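ATP-dependent Clp protease proteolytic subunit (Listeria monocytogenes, PDB 4JCQ) probably cleaves peptide bonds of misfolded and other proteins as the serine peptidase component of the ATP-dependent Clp machinery, working as stacked heptameric rings. Local coordinates at residues D20-L25 with L43-I48; N171-K174 with I178-E181. All blocks are in the same frame, centred on the assembly; numbering follows the deposited sequence.

Contact 1: residues D20-L25 with L43-I48; sequences DTRTVL and LLLESI
Arg22 reaches across to the last turn of helix 32-48 and lays the outer edge of its guanidinium against the carbonyl of Leu45, with its CB and CA beside the Leu45 side chain. Both terminal nitrogens grip the same oxygen. NH2 makes the shorter and straighter bond, 2.8 Å to Leu45 O with an N-H...O angle of 159°, while NH1 lies 3.2 Å from Leu45 O at a more bent 136°. The oxygen sits almost in the guanidinium plane, yet both donors approach from one face of the carbonyl, NH2 moderately tilted from its plane and NH1 well above it. Bends at chi2 and chi3 turn the arginine chain to bring the NH1/NH2 edge of the guanidinium to the helix. NH1 also donates to Asp51 O and NE weakly to Pro52 O, so the group ties the helix end to the loop that follows it and its rotation is restrained from several sides.

Beside this polar grip the contact is aliphatic. Leu45 has CG anti to its carbonyl carbon (chi1 -71°), and its two methyls divide between the partners: CD2 packs 3.8 Å from both Arg22 CA and Arg22 NH2, and CD1 meets Val24 CG2 at 3.8 Å. Leu45 reaches from the helix and Val24 from the strand, and the two lie side by side with that one methyl pair touching. Ile48 contributes a looser contact, its CB 4.1 Å from Arg22 NH2. Ile53 of the next strand also touches both Arg22 and Leu45, and Val24 is backbone-bonded to Thr54 and Phe56. Strand 23-27, helix 32-48 and strand 53-59 form a beta-alpha-beta unit, and the contact packs the start of its first strand against the end of its crossover helix, in the ClpP/crotonase fold.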
# COMPACT_ATOMS: atom_id res chain seq x y z
N ASP H 20 0.95 -9.08 25.21
CA ASP H 20 1.03 -9.76 26.51
C ASP H 20 2.41 -10.38 26.79
O ASP H 20 2.78 -10.57 27.95
CB ASP H 20 -0.05 -10.83 26.63
CG ASP H 20 -1.45 -10.24 26.80
OD1 ASP H 20 -1.58 -9.11 27.32
OD2 ASP H 20 -2.43 -10.93 26.42
N THR H 21 3.15 -10.68 25.73
CA THR H 21 4.50 -11.24 25.86
C THR H 21 5.51 -10.18 26.32
O THR H 21 6.60 -10.52 26.78
CB THR H 21 5.00 -11.87 24.54
OG1 THR H 21 5.14 -10.85 23.54
CG2 THR H 21 4.04 -12.94 24.05
N ARG H 22 5.12 -8.91 26.20
CA ARG H 22 5.97 -7.75 26.48
C ARG H 22 7.36 -7.90 25.84
O ARG H 22 8.39 -7.80 26.50
CB ARG H 22 6.07 -7.44 27.99
CG ARG H 22 4.96 -8.03 28.85
CD ARG H 22 4.33 -7.06 29.85
NE ARG H 22 5.19 -5.97 30.32
CZ ARG H 22 4.85 -4.68 30.26
NH1 ARG H 22 5.68 -3.75 30.71
NH2 ARG H 22 3.68 -4.32 29.75
N THR H 23 7.34 -8.16 24.53
CA THR H 23 8.55 -8.37 23.74
C THR H 23 8.63 -7.34 22.61
O THR H 23 7.64 -7.06 21.94
CB THR H 23 8.61 -9.80 23.17
OG1 THR H 23 8.54 -10.75 24.24
CG2 THR H 23 9.89 -10.03 22.39
N VAL H 24 9.82 -6.78 22.43
CA VAL H 24 10.08 -5.83 21.35
C VAL H 24 11.23 -6.36 20.50
O VAL H 24 12.26 -6.80 21.02
CB VAL H 24 10.43 -4.42 21.91
CG1 VAL H 24 10.79 -3.46 20.78
CG2 VAL H 24 9.27 -3.87 22.73
N LEU H 25 11.04 -6.34 19.18
CA LEU H 25 12.09 -6.77 18.26
C LEU H 25 12.74 -5.57 17.60
O LEU H 25 12.05 -4.73 17.01
CB LEU H 25 11.54 -7.74 17.21
CG LEU H 25 10.79 -9.00 17.66
CD1 LEU H 25 10.46 -9.85 16.44
CD2 LEU H 25 11.59 -9.82 18.67
N LEU H 43 6.46 2.78 25.14
CA LEU H 43 5.51 3.64 25.85
C LEU H 43 4.17 2.94 26.07
O LEU H 43 3.55 3.09 27.12
CB LEU H 43 5.31 4.96 25.10
CG LEU H 43 6.46 5.98 25.14
CD1 LEU H 43 6.29 7.02 24.05
CD2 LEU H 43 6.59 6.63 26.50
N LEU H 44 3.74 2.16 25.07
CA LEU H 44 2.51 1.38 25.16
C LEU H 44 2.62 0.31 26.25
O LEU H 44 1.71 0.16 27.07
CB LEU H 44 2.17 0.77 23.79
CG LEU H 44 0.85 0.03 23.49
CD1 LEU H 44 1.00 -1.47 23.72
CD2 LEU H 44 -0.35 0.59 24.24
N LEU H 45 3.73 -0.42 26.25
CA LEU H 45 3.98 -1.47 27.25
C LEU H 45 4.10 -0.90 28.67
O LEU H 45 3.64 -1.52 29.63
CB LEU H 45 5.21 -2.30 26.89
CG LEU H 45 5.10 -3.24 25.68
CD1 LEU H 45 6.48 -3.75 25.27
CD2 LEU H 45 4.16 -4.41 25.96
N GLU H 46 4.73 0.27 28.78
CA GLU H 46 4.85 0.97 30.06
C GLU H 46 3.48 1.36 30.62
O GLU H 46 3.24 1.21 31.82
CB GLU H 46 5.73 2.22 29.91
CG GLU H 46 5.85 3.04 31.19
CD GLU H 46 6.61 4.34 31.00
OE1 GLU H 46 6.46 4.99 29.95
OE2 GLU H 46 7.36 4.71 31.93
N SER H 47 2.59 1.84 29.75
CA SER H 47 1.25 2.27 30.16
C SER H 47 0.37 1.11 30.64
O SER H 47 -0.55 1.31 31.42
CB SER H 47 0.56 3.03 29.03
OG SER H 47 0.20 2.17 27.97
N ILE H 48 0.66 -0.10 30.15
CA ILE H 48 -0.10 -1.29 30.52
C ILE H 48 0.28 -1.78 31.93
O ILE H 48 -0.60 -1.96 32.78
CB ILE H 48 0.05 -2.41 29.47
CG1 ILE H 48 -0.63 -1.99 28.16
CG2 ILE H 48 -0.56 -3.72 29.97
CD1 ILE H 48 -0.23 -2.81 26.96

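Contact 2: residues N171-K174 with I178-E181; sequences NEAK and IVNE
Two backbone N-H groups converge on Ala173 O at the C-terminal exit of helix 170-176, from the residues five and six positions on. Ile178 N donates at 3.0 Å to Ala173 O, almost in line with the C=O bond, although its N-H...O angle is only 138°. Val179 N lies 3.2 Å from Ala173 O and points its hydrogen straighter, at 166°, but comes from above the carbonyl plane.

A further polar link runs through Val179 O. It receives a fairly straight CA-H...O contact from Lys174 CA at 3.2 Å, and it also accepts from a water. That water donates to Lys174 O at 2.8 Å as well, bridging the two carbonyls.

The apolar part is small. Val179 CG2, anti to its own carbonyl carbon, comes to 3.9 Å from Ala173 CB, and Val179 CB rests over the Lys174 backbone. Ile178 and Val179 both extend the packing to Tyr113 and Tyr97, and Ala173 shares Tyr113. Lys174 sets CG anti to its backbone N (chi1 -170°), sending a chain extended up to CE alongside the outgoing residues. CE stands 3.4 Å from Asn180 O; the last torsion then bends, leaving NZ 3.9 Å from Asn180 O, a van der Waals approach.

Backbone atoms supply the specific bonds here, while the side chains contribute chiefly apolar cover. Such chemistry suggests that the exit from helix 170-176 toward the edge strand 181-182 is set largely by main-chain bonds, with a water joining the carbonyls of Lys174 and Val179.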
# COMPACT_ATOMS: atom_id res chain seq x y z
N ASN H 171 31.47 -15.40 23.30
CA ASN H 171 32.32 -15.60 24.48
C ASN H 171 33.25 -14.43 24.75
O ASN H 171 33.45 -14.04 25.91
CB ASN H 171 33.12 -16.90 24.35
CG ASN H 171 32.26 -18.14 24.56
OD1 ASN H 171 32.23 -19.03 23.71
ND2 ASN H 171 31.56 -18.20 25.68
N GLU H 172 33.82 -13.85 23.69
CA GLU H 172 34.67 -12.67 23.80
C GLU H 172 33.89 -11.45 24.26
O GLU H 172 34.39 -10.63 25.03
CB GLU H 172 35.37 -12.38 22.47
CG GLU H 172 36.47 -13.36 22.11
CD GLU H 172 37.07 -13.10 20.74
OE1 GLU H 172 36.33 -12.66 19.83
OE2 GLU H 172 38.28 -13.35 20.56
N ALA H 173 32.64 -11.33 23.79
CA ALA H 173 31.76 -10.23 24.18
C ALA H 173 31.37 -10.33 25.66
O ALA H 173 31.18 -9.31 26.32
CB ALA H 173 30.52 -10.20 23.30
N LYS H 174 31.26 -11.56 26.15
CA LYS H 174 31.02 -11.82 27.57
C LYS H 174 32.23 -11.40 28.40
O LYS H 174 32.08 -10.71 29.42
CB LYS H 174 30.70 -13.30 27.79
CG LYS H 174 30.19 -13.64 29.18
CD LYS H 174 29.84 -15.12 29.28
CE LYS H 174 29.24 -15.47 30.63
NZ LYS H 174 30.25 -15.44 31.73
N ILE H 178 30.25 -6.85 27.70
CA ILE H 178 29.06 -6.50 26.92
C ILE H 178 27.91 -7.45 27.28
O ILE H 178 26.85 -7.01 27.72
CB ILE H 178 29.33 -6.55 25.40
CG1 ILE H 178 30.42 -5.54 25.01
CG2 ILE H 178 28.06 -6.27 24.61
CD1 ILE H 178 31.08 -5.83 23.68
N VAL H 179 28.16 -8.74 27.11
CA VAL H 179 27.18 -9.78 27.43
C VAL H 179 27.43 -10.29 28.85
O VAL H 179 28.57 -10.54 29.23
CB VAL H 179 27.28 -10.96 26.43
CG1 VAL H 179 26.32 -12.08 26.81
CG2 VAL H 179 27.01 -10.49 25.01
N ASN H 180 26.36 -10.43 29.63
CA ASN H 180 26.47 -10.98 30.98
C ASN H 180 26.27 -12.49 31.00
O ASN H 180 27.00 -13.21 31.69
CB ASN H 180 25.48 -10.31 31.93
CG ASN H 180 25.81 -10.56 33.39
OD1 ASN H 180 24.98 -11.07 34.15
ND2 ASN H 180 27.02 -10.20 33.80
N GLU H 181 25.28 -12.97 30.25
CA GLU H 181 24.91 -14.38 30.26
C GLU H 181 24.53 -14.88 28.87
O GLU H 181 23.74 -14.25 28.17
CB GLU H 181 23.75 -14.60 31.24
CG GLU H 181 23.48 -16.06 31.59
CD GLU H 181 22.37 -16.22 32.63
OE1 GLU H 181 21.81 -17.33 32.72
OE2 GLU H 181 22.06 -15.25 33.35
O HOH W 1 30.30 -10.20 31.53

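How the contacts relate
Contact 1 closes well before contact 2 opens along the chain; their centres lie 26 Å apart and their nearest atoms about 15 Å, so they do not touch. They mark opposite edges of the same parallel five-stranded sheet within the chain: contact 1 is on strand 23-27, one outermost strand, while contact 2 leads into strand 181-182, the other. Contact 1 lies away from the predicted active site, whereas the Ile178 side chain of contact 2 is about 11 Å from those of Ser91 and His116. Glu46 pairs with Arg186 of one neighbouring subunit and Glu172 with Arg138 of another, so helices beside both edges also take part in contacts between subunits.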